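Local coordinates for protein alpha-L-rhamnosidase (Klebsiella oxytoca, PDB 4XHC) that probably hydrolyses terminal alpha-L-rhamnose from glycosides as a family GH78 alpha-L-rhamnosidase, and here holds alpha-L-rhamnopyranose in its pocket, at residues D220-L225 and D502-I507; Q228-E233 and C527-C532; A254-V259 and S531-W536. One frame throughout, in Å; residues are numbered along the deposited sequence.

Interaction 1 of 3, residues D220-L225 and D502-I507. With RAM (alpha-L-rhamnopyranose), chain C.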
loop_
_atom_site.group_PDB
_atom_site.type_symbol
_atom_site.label_atom_id
_atom_site.label_comp_id
_atom_site.label_asym_id
_atom_site.label_seq_id
_atom_site.Cartn_x
_atom_site.Cartn_y
_atom_site.Cartn_z
ATOM N N ASP A 220 -29.622 20.444 14.229
ATOM C CA ASP A 220 -30.295 19.171 14.004
ATOM C C ASP A 220 -29.818 18.494 12.711
ATOM O O ASP A 220 -29.611 17.282 12.697
ATOM C CB ASP A 220 -31.813 19.364 13.982
ATOM C CG ASP A 220 -32.566 18.069 13.699
ATOM O OD1 ASP A 220 -32.756 17.255 14.636
ATOM O OD2 ASP A 220 -32.974 17.869 12.531
ATOM N N ASN A 221 -29.634 19.265 11.640
ATOM C CA ASN A 221 -29.153 18.695 10.374
ATOM C C ASN A 221 -27.783 18.059 10.515
ATOM O O ASN A 221 -27.551 16.955 10.031
ATOM C CB ASN A 221 -29.123 19.737 9.259
ATOM C CG ASN A 221 -30.504 20.091 8.763
ATOM O OD1 ASN A 221 -31.405 19.250 8.724
ATOM N ND2 ASN A 221 -30.685 21.340 8.374
ATOM N N VAL A 222 -26.878 18.746 11.192
ATOM C CA VAL A 222 -25.546 18.201 11.421
ATOM C C VAL A 222 -25.593 16.962 12.319
ATOM O O VAL A 222 -24.874 15.990 12.085
ATOM C CB VAL A 222 -24.625 19.273 12.012
ATOM C CG1 VAL A 222 -23.317 18.667 12.503
ATOM C CG2 VAL A 222 -24.363 20.350 10.967
ATOM N N ALA A 223 -26.451 16.993 13.334
ATOM C CA ALA A 223 -26.632 15.859 14.242
ATOM C C ALA A 223 -27.101 14.607 13.518
ATOM O O ALA A 223 -26.546 13.535 13.695
ATOM C CB ALA A 223 -27.623 16.220 15.334
ATOM N N VAL A 224 -28.130 14.756 12.697
ATOM C CA VAL A 224 -28.700 13.625 11.973
ATOM C C VAL A 224 -27.670 12.973 11.055
ATOM O O VAL A 224 -27.596 11.747 10.998
ATOM C CB VAL A 224 -29.962 14.040 11.173
ATOM C CG1 VAL A 224 -30.417 12.926 10.236
ATOM C CG2 VAL A 224 -31.093 14.410 12.125
ATOM N N LEU A 225 -26.880 13.778 10.340
ATOM C CA LEU A 225 -25.833 13.235 9.454
ATOM C C LEU A 225 -24.794 12.473 10.263
ATOM O O LEU A 225 -24.300 11.434 9.818
ATOM C CB LEU A 225 -25.145 14.339 8.645
ATOM C CG LEU A 225 -23.993 13.907 7.719
ATOM C CD1 LEU A 225 -24.432 12.815 6.747
ATOM C CD2 LEU A 225 -23.410 15.107 6.970
ATOM N N ASP A 502 -19.332 19.419 9.488
ATOM C CA ASP A 502 -20.376 18.666 8.784
ATOM C C ASP A 502 -21.037 17.657 9.722
ATOM O O ASP A 502 -22.213 17.304 9.543
ATOM C CB ASP A 502 -19.784 17.909 7.601
ATOM C CG ASP A 502 -19.201 18.826 6.548
ATOM O OD1 ASP A 502 -19.976 19.590 5.930
ATOM O OD2 ASP A 502 -17.967 18.756 6.323
ATOM N N THR A 503 -20.251 17.188 10.694
ATOM C CA THR A 503 -20.679 16.234 11.709
ATOM C C THR A 503 -20.099 16.649 13.054
ATOM O O THR A 503 -19.066 17.309 13.100
ATOM C CB THR A 503 -20.188 14.822 11.377
ATOM O OG1 THR A 503 -18.781 14.844 11.164
ATOM C CG2 THR A 503 -20.855 14.320 10.125
ATOM N N PHE A 504 -20.751 16.267 14.149
ATOM C CA PHE A 504 -20.276 16.672 15.471
ATOM C C PHE A 504 -19.107 15.817 15.976
ATOM O O PHE A 504 -18.988 14.629 15.659
ATOM C CB PHE A 504 -21.423 16.731 16.486
ATOM C CG PHE A 504 -22.364 17.874 16.250
ATOM C CD1 PHE A 504 -21.879 19.164 16.092
ATOM C CD2 PHE A 504 -23.725 17.667 16.158
ATOM C CE1 PHE A 504 -22.735 20.224 15.853
ATOM C CE2 PHE A 504 -24.586 18.723 15.922
ATOM C CZ PHE A 504 -24.089 20.004 15.768
ATOM N N TRP A 505 -18.262 16.447 16.790
ATOM C CA TRP A 505 -16.947 15.909 17.120
ATOM C C TRP A 505 -16.961 15.062 18.384
ATOM O O TRP A 505 -17.767 15.288 19.280
ATOM C CB TRP A 505 -15.942 17.055 17.292
ATOM C CG TRP A 505 -15.893 18.027 16.133
ATOM C CD1 TRP A 505 -16.319 17.812 14.853
ATOM C CD2 TRP A 505 -15.369 19.358 16.159
ATOM N NE1 TRP A 505 -16.100 18.933 14.087
ATOM C CE2 TRP A 505 -15.521 19.896 14.867
ATOM C CE3 TRP A 505 -14.794 20.149 17.156
ATOM C CZ2 TRP A 505 -15.119 21.190 14.546
ATOM C CZ3 TRP A 505 -14.394 21.432 16.837
ATOM C CH2 TRP A 505 -14.558 21.942 15.544
ATOM N N GLU A 506 -16.046 14.101 18.451
ATOM C CA GLU A 506 -15.831 13.315 19.660
ATOM C C GLU A 506 -15.413 14.199 20.858
ATOM O O GLU A 506 -15.959 14.066 21.959
ATOM C CB GLU A 506 -14.752 12.278 19.396
ATOM C CG GLU A 506 -14.436 11.359 20.570
ATOM C CD GLU A 506 -13.169 10.553 20.358
ATOM O OE1 GLU A 506 -12.356 10.975 19.503
ATOM O OE2 GLU A 506 -12.981 9.495 21.011
ATOM N N ILE A 507 -14.451 15.087 20.622
ATOM C CA ILE A 507 -13.861 15.934 21.658
ATOM C C ILE A 507 -14.131 17.409 21.356
ATOM O O ILE A 507 -13.933 17.844 20.229
ATOM C CB ILE A 507 -12.317 15.750 21.681
ATOM C CG1 ILE A 507 -11.926 14.269 21.810
ATOM C CG2 ILE A 507 -11.676 16.588 22.775
ATOM C CD1 ILE A 507 -12.459 13.571 23.040
HETATM C C1 RAM C . -12.969 6.256 23.568
HETATM C C2 RAM C . -14.055 6.744 22.630
HETATM C C3 RAM C . -15.381 6.081 22.953
HETATM C C4 RAM C . -15.561 6.031 24.461
HETATM C C5 RAM C . -14.526 5.082 25.043
HETATM C C6 RAM C . -14.080 5.464 26.432
HETATM O O1 RAM C . -11.827 6.054 22.833
HETATM O O2 RAM C . -14.173 8.141 22.844
HETATM O O3 RAM C . -16.465 6.800 22.361
HETATM O O4 RAM C . -16.854 5.558 24.790
HETATM O O5 RAM C . -13.356 5.040 24.199
#

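Interaction 2 of 3, residues Q228-E233 and C527-C532. With RAM (alpha-L-rhamnopyranose), chain C.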
loop_
_atom_site.group_PDB
_atom_site.type_symbol
_atom_site.label_atom_id
_atom_site.label_comp_id
_atom_site.label_asym_id
_atom_site.label_seq_id
_atom_site.Cartn_x
_atom_site.Cartn_y
_atom_site.Cartn_z
ATOM N N GLN A 228 -26.247 9.123 11.123
ATOM C CA GLN A 228 -26.341 8.333 9.910
ATOM C C GLN A 228 -25.033 7.643 9.557
ATOM O O GLN A 228 -25.026 6.475 9.197
ATOM C CB GLN A 228 -26.771 9.205 8.745
ATOM C CG GLN A 228 -26.876 8.438 7.442
ATOM C CD GLN A 228 -27.547 9.249 6.365
ATOM O OE1 GLN A 228 -26.914 10.084 5.721
ATOM N NE2 GLN A 228 -28.839 9.012 6.165
ATOM N N ASN A 229 -23.930 8.366 9.652
ATOM C CA ASN A 229 -22.637 7.792 9.293
ATOM C C ASN A 229 -22.112 6.805 10.341
ATOM O O ASN A 229 -21.325 5.911 10.021
ATOM C CB ASN A 229 -21.611 8.891 8.979
ATOM C CG ASN A 229 -21.878 9.576 7.640
ATOM O OD1 ASN A 229 -22.719 9.136 6.859
ATOM N ND2 ASN A 229 -21.175 10.665 7.379
ATOM N N CYS A 230 -22.571 6.948 11.577
ATOM C CA CYS A 230 -22.207 6.025 12.642
ATOM C C CYS A 230 -23.037 4.729 12.608
ATOM O O CYS A 230 -22.596 3.696 13.113
ATOM C CB CYS A 230 -22.320 6.727 14.001
ATOM S SG CYS A 230 -20.929 7.828 14.365
ATOM N N MET A 231 -24.229 4.782 12.014
ATOM C CA MET A 231 -25.095 3.602 11.905
ATOM C C MET A 231 -24.683 2.695 10.749
ATOM O O MET A 231 -24.934 3.007 9.592
ATOM C CB MET A 231 -26.565 4.010 11.760
ATOM C CG MET A 231 -27.192 4.472 13.070
ATOM S SD MET A 231 -28.886 5.062 12.890
ATOM C CE MET A 231 -29.730 3.525 12.520
ATOM N N GLN A 232 -24.035 1.584 11.088
ATOM C CA GLN A 232 -23.496 0.640 10.117
ATOM C C GLN A 232 -24.019 -0.751 10.488
ATOM O O GLN A 232 -25.224 -0.896 10.692
ATOM C CB GLN A 232 -21.964 0.713 10.107
ATOM C CG GLN A 232 -21.408 2.091 9.738
ATOM C CD GLN A 232 -21.574 2.429 8.268
ATOM O OE1 GLN A 232 -21.550 1.543 7.403
ATOM N NE2 GLN A 232 -21.733 3.718 7.974
ATOM N N GLU A 233 -23.153 -1.767 10.577
ATOM C CA GLU A 233 -23.602 -3.103 10.999
ATOM C C GLU A 233 -23.790 -3.167 12.515
ATOM O O GLU A 233 -24.430 -4.089 13.037
ATOM C CB GLU A 233 -22.663 -4.202 10.481
ATOM C CG GLU A 233 -22.993 -4.598 9.042
ATOM C CD GLU A 233 -21.989 -5.546 8.408
ATOM O OE1 GLU A 233 -20.780 -5.233 8.432
ATOM O OE2 GLU A 233 -22.413 -6.594 7.866
ATOM N N CYS A 527 -16.606 12.735 13.658
ATOM C CA CYS A 527 -17.983 12.303 13.472
ATOM C C CYS A 527 -18.235 11.261 14.540
ATOM O O CYS A 527 -17.916 10.090 14.343
ATOM C CB CYS A 527 -18.180 11.708 12.078
ATOM S SG CYS A 527 -19.821 11.028 11.790
ATOM N N HIS A 528 -18.763 11.699 15.682
ATOM C CA HIS A 528 -18.937 10.822 16.835
ATOM C C HIS A 528 -20.355 10.976 17.315
ATOM O O HIS A 528 -20.761 12.062 17.719
ATOM C CB HIS A 528 -17.950 11.191 17.950
ATOM C CG HIS A 528 -17.228 10.019 18.531
ATOM N ND1 HIS A 528 -16.263 9.327 17.837
ATOM C CD2 HIS A 528 -17.310 9.432 19.746
ATOM C CE1 HIS A 528 -15.790 8.354 18.592
ATOM N NE2 HIS A 528 -16.407 8.395 19.756
ATOM N N ALA A 529 -21.099 9.879 17.283
ATOM C CA ALA A 529 -22.548 9.929 17.481
ATOM C C ALA A 529 -22.979 10.182 18.928
ATOM O O ALA A 529 -24.136 10.511 19.175
ATOM C CB ALA A 529 -23.199 8.664 16.938
ATOM N N TRP A 530 -22.064 10.050 19.880
ATOM C CA TRP A 530 -22.382 10.432 21.244
ATOM C C TRP A 530 -22.514 11.950 21.354
ATOM O O TRP A 530 -22.923 12.463 22.392
ATOM C CB TRP A 530 -21.381 9.834 22.258
ATOM C CG TRP A 530 -20.028 10.475 22.410
ATOM C CD1 TRP A 530 -19.564 11.605 21.807
ATOM C CD2 TRP A 530 -18.976 10.034 23.282
ATOM N NE1 TRP A 530 -18.277 11.881 22.224
ATOM C CE2 TRP A 530 -17.901 10.934 23.136
ATOM C CE3 TRP A 530 -18.842 8.966 24.172
ATOM C CZ2 TRP A 530 -16.711 10.797 23.837
ATOM C CZ3 TRP A 530 -17.661 8.828 24.866
ATOM C CH2 TRP A 530 -16.608 9.738 24.694
ATOM N N SER A 531 -22.187 12.659 20.271
ATOM C CA SER A 531 -22.334 14.116 20.211
ATOM C C SER A 531 -23.540 14.605 19.402
ATOM O O SER A 531 -23.652 15.800 19.158
ATOM C CB SER A 531 -21.080 14.742 19.604
ATOM O OG SER A 531 -19.921 14.317 20.290
ATOM N N CYS A 532 -24.443 13.712 19.007
ATOM C CA CYS A 532 -25.568 14.102 18.152
ATOM C C CYS A 532 -26.924 14.175 18.877
ATOM O O CYS A 532 -27.977 14.184 18.234
ATOM C CB CYS A 532 -25.673 13.143 16.960
ATOM S SG CYS A 532 -26.345 11.514 17.359
HETATM C C1 RAM C . -12.969 6.256 23.568
HETATM C C2 RAM C . -14.055 6.744 22.630
HETATM C C3 RAM C . -15.381 6.081 22.953
HETATM C C4 RAM C . -15.561 6.031 24.461
HETATM C C5 RAM C . -14.526 5.082 25.043
HETATM C C6 RAM C . -14.080 5.464 26.432
HETATM O O1 RAM C . -11.827 6.054 22.833
HETATM O O2 RAM C . -14.173 8.141 22.844
HETATM O O3 RAM C . -16.465 6.800 22.361
HETATM O O4 RAM C . -16.854 5.558 24.790
HETATM O O5 RAM C . -13.356 5.040 24.199
#

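Interaction 3 of 3, residues A254-V259 and S531-W536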
loop_
_atom_site.group_PDB
_atom_site.type_symbol
_atom_site.label_atom_id
_atom_site.label_comp_id
_atom_site.label_asym_id
_atom_site.label_seq_id
_atom_site.Cartn_x
_atom_site.Cartn_y
_atom_site.Cartn_z
ATOM N N ALA A 254 -29.048 5.404 20.808
ATOM C CA ALA A 254 -30.392 4.819 20.819
ATOM C C ALA A 254 -31.481 5.869 21.025
ATOM O O ALA A 254 -32.558 5.763 20.454
ATOM C CB ALA A 254 -30.497 3.723 21.874
ATOM N N LEU A 255 -31.205 6.877 21.843
ATOM C CA LEU A 255 -32.175 7.948 22.063
ATOM C C LEU A 255 -32.448 8.712 20.770
ATOM O O LEU A 255 -33.589 9.024 20.466
ATOM C CB LEU A 255 -31.683 8.931 23.139
ATOM C CG LEU A 255 -31.710 8.497 24.606
ATOM C CD1 LEU A 255 -31.163 9.618 25.485
ATOM C CD2 LEU A 255 -33.114 8.100 25.049
ATOM N N VAL A 256 -31.392 9.019 20.022
ATOM C CA VAL A 256 -31.529 9.816 18.809
ATOM C C VAL A 256 -32.212 8.986 17.727
ATOM O O VAL A 256 -33.093 9.468 17.024
ATOM C CB VAL A 256 -30.161 10.330 18.309
ATOM C CG1 VAL A 256 -30.332 11.242 17.100
ATOM C CG2 VAL A 256 -29.425 11.059 19.428
ATOM N N ASN A 257 -31.807 7.727 17.618
ATOM C CA ASN A 257 -32.431 6.788 16.701
ATOM C C ASN A 257 -33.949 6.759 16.877
ATOM O O ASN A 257 -34.701 6.731 15.906
ATOM C CB ASN A 257 -31.850 5.394 16.935
ATOM C CG ASN A 257 -32.516 4.333 16.086
ATOM O OD1 ASN A 257 -32.408 4.341 14.866
ATOM N ND2 ASN A 257 -33.222 3.418 16.735
ATOM N N ASP A 258 -34.379 6.776 18.126
ATOM C CA ASP A 258 -35.785 6.752 18.486
ATOM C C ASP A 258 -36.674 7.758 17.752
ATOM O O ASP A 258 -37.799 7.448 17.399
ATOM C CB ASP A 258 -35.908 7.019 19.983
ATOM C CG ASP A 258 -36.798 6.039 20.666
ATOM O OD1 ASP A 258 -36.598 4.826 20.423
ATOM O OD2 ASP A 258 -37.675 6.482 21.442
ATOM N N VAL A 259 -36.157 8.962 17.545
ATOM C CA VAL A 259 -36.917 10.066 16.948
ATOM C C VAL A 259 -36.442 10.436 15.537
ATOM O O VAL A 259 -36.925 11.403 14.960
ATOM C CB VAL A 259 -36.850 11.340 17.833
ATOM C CG1 VAL A 259 -37.488 11.078 19.186
ATOM C CG2 VAL A 259 -35.411 11.830 18.002
ATOM N N SER A 531 -22.187 12.659 20.271
ATOM C CA SER A 531 -22.334 14.116 20.211
ATOM C C SER A 531 -23.540 14.605 19.402
ATOM O O SER A 531 -23.652 15.800 19.158
ATOM C CB SER A 531 -21.080 14.742 19.604
ATOM O OG SER A 531 -19.921 14.317 20.290
ATOM N N CYS A 532 -24.443 13.712 19.007
ATOM C CA CYS A 532 -25.568 14.102 18.152
ATOM C C CYS A 532 -26.924 14.175 18.877
ATOM O O CYS A 532 -27.977 14.184 18.234
ATOM C CB CYS A 532 -25.673 13.143 16.960
ATOM S SG CYS A 532 -26.345 11.514 17.359
ATOM N N THR A 533 -26.902 14.269 20.203
ATOM C CA THR A 533 -28.136 14.250 20.979
ATOM C C THR A 533 -29.010 15.495 20.845
ATOM O O THR A 533 -30.209 15.423 21.117
ATOM C CB THR A 533 -27.866 14.005 22.467
ATOM O OG1 THR A 533 -26.759 14.804 22.893
ATOM C CG2 THR A 533 -27.556 12.546 22.705
ATOM N N PRO A 534 -28.441 16.638 20.431
ATOM C CA PRO A 534 -29.332 17.772 20.192
ATOM C C PRO A 534 -30.544 17.452 19.308
ATOM O O PRO A 534 -31.620 18.023 19.506
ATOM C CB PRO A 534 -28.418 18.777 19.514
ATOM C CG PRO A 534 -27.107 18.543 20.183
ATOM C CD PRO A 534 -27.029 17.059 20.432
ATOM N N ALA A 535 -30.378 16.548 18.349
ATOM C CA ALA A 535 -31.511 16.077 17.565
ATOM C C ALA A 535 -32.625 15.509 18.463
ATOM O O ALA A 535 -33.807 15.788 18.245
ATOM C CB ALA A 535 -31.054 15.039 16.551
ATOM N N TRP A 536 -32.242 14.734 19.479
ATOM C CA TRP A 536 -33.207 14.174 20.430
ATOM C C TRP A 536 -33.857 15.269 21.274
ATOM O O TRP A 536 -35.079 15.343 21.354
ATOM C CB TRP A 536 -32.549 13.125 21.338
ATOM C CG TRP A 536 -33.506 12.454 22.292
ATOM C CD1 TRP A 536 -34.485 11.554 21.979
ATOM C CD2 TRP A 536 -33.567 12.629 23.706
ATOM N NE1 TRP A 536 -35.157 11.163 23.110
ATOM C CE2 TRP A 536 -34.607 11.806 24.186
ATOM C CE3 TRP A 536 -32.841 13.397 24.617
ATOM C CZ2 TRP A 536 -34.942 11.735 25.537
ATOM C CZ3 TRP A 536 -33.174 13.320 25.966
ATOM C CH2 TRP A 536 -34.217 12.496 26.408
#

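Interaction 1 of 3, residues D220-L225 and D502-I507
Val222 turns CG1 anti to its backbone N (chi1 169°), and Phe504 swings CG opposite its own carbonyl carbon (chi1 -71°); together the two torsions lay the methyl over the middle of the phenyl face. This is a CH-pi contact, with Val222 CG1 3.5 Å from the centroid of the Phe504 ring and 8° off the ring normal. Ala223 CB meets the same ring at its edge, 4.0 Å from Phe504 CE2, so neighbouring helix residues touch it from two directions. Val222 CG1 also lies 3.4 Å from Asp502 O. One turn on, Leu225 CG packs 4.0 Å from Thr503 CG2. Outside the two segments, Thr226 OG1 bonds to the backbone N of Phe504, and Trp493 meets the phenyl edge-to-face. Further along 502-507 the chemistry becomes polar: the rhamnose O2 donates a 2.6 Å hydrogen bond to Glu506 OE2, whose carboxylate is also gripped by Arg241 and Tyr518. The contact thus sets helix 214-230 against a loop that runs on into the rhamnose pocket, within the (alpha/alpha)6 barrel of the six-hairpin glycosidases, the fold of the GH78 catalytic domain.

Interaction 2 of 3, residues Q228-E233 and C527-C532
Cys230 and Ala529 form the compact part of this contact. The thiol SG of Cys230 sits 3.5 Å from Ala529 CB, which also lies 3.6 Å from Cys230 CB, so a single methyl is packed along the whole short cysteine side chain. The torsion of Cys230, with SG opposite its carbonyl carbon (chi1 -78°), carries the sulfur off the last turn of helix 214-230 onto the start of the 3-10 segment 529-531. Toward Cys527 the fit is looser: Cys527 SG is 4.0 Å from Asn229 CB and 4.3 Å from Cys230 SG. The Asn229 amide does not join in, its ND2 being bonded to His102 O. Beyond the contact the chain leaves the helix, and Glu233, partly exposed, pairs with Arg47. The turn between is held by Gln232, whose NE2 donates a 3.0 Å hydrogen bond to Asn229 O from above the carbonyl plane, 42° out of it, and also bonds Val199 O. On the other flank, 527-532 faces the sugar. His528 NE2 donates to rhamnose O3 over 3.1 Å at the edge of the imidazole, while that same O3 lies over one face of the Trp530 indole, whose CZ3 is 3.4 Å from rhamnose O4. Second-shell bonds, Ser525 OG to His528 ND1 and Trp530 NE1 to Glu506 O, steady both rings. Chemically the two sides differ: between the segments lie apolar contacts with no hydrogen bond across, and the two thiols are too far apart for a disulfide, so a buried apolar layer backs a length of loop and 3-10 turn whose opposite side spends its polar and aromatic groups on rhamnose.

Interaction 3 of 3, residues A254-V259 and S531-W536
Trp536 buries the most surface in this contact, and Leu255 lies over one face of its indole. Leu255 CB stands over the five-membered ring, 4.0 Å from its centroid and 6° off the normal, a CH-pi contact; farther along the side chain, Leu255 CD2 reaches 4.1 Å from Trp536 CZ2 on the six-membered ring. Val259 approaches differently, its CG2 near the ring plane at the edge and 4.1 Å from Trp536 CD1. The indole gets there because Trp536 CG is opposite its backbone N (chi1 -177°), which sends the ring off helix 534-540 and across helix 247-259. Between the two helices Val256 divides its branches: CG2 lies 3.7 Å from Cys532 SG and 4.1 Å from Thr533 CG2, whereas CG1 meets Ala535 CB at 3.9 Å. Val256 thus touches both Cys532 and Thr533 and, beyond them, Ala535 of helix 534-540.

A second shell sets these groups. Thr533 turns its hydroxyl to His470 ND1, which leaves its methyl for Val256. Helix 214-230 backs both sides, with Leu227 against Val256 and Ala223 against Ala535, and Asn314 of helix 302-319 touches Leu255. Near the end of helix 247-259, Asp258 OD1 bonds to His264, and Asn257 OD1 receives the backbone N of Arg263, fixing the turn toward the next helix. Val259 O has a weak hydrogen bond from Arg539, a further tie to helix 534-540.

No hydrogen bond joins 254-259 to 531-536. Methyl, thiol and aromatic carbon surfaces carry the contact, so between these segments the attraction is probably mostly burial of apolar surface and dispersion, the weak Arg539 bond being a polar addition from just outside them.

How the interactions relate
All three contacts lie in the glycosidase domain, and each pairs a helix from its early part with a stretch near the C-terminus. Interactions 1 and 2 share helix 214-230 and have centres about 8 Å apart; interaction 3, on helix 247-259, lies about 11 and 10 Å from them. Along the chain the order is 220-225, 228-233, 254-259, then 502-507, 527-532 and 531-536, the last two sharing Ser531 and Cys532. Backbone and side chain join the late segments, as in Trp505 O with Ser531 OG. The chain end thereby closes onto the first helices of the domain, and interactions 1 and 2 bring pocket residues to the rhamnose.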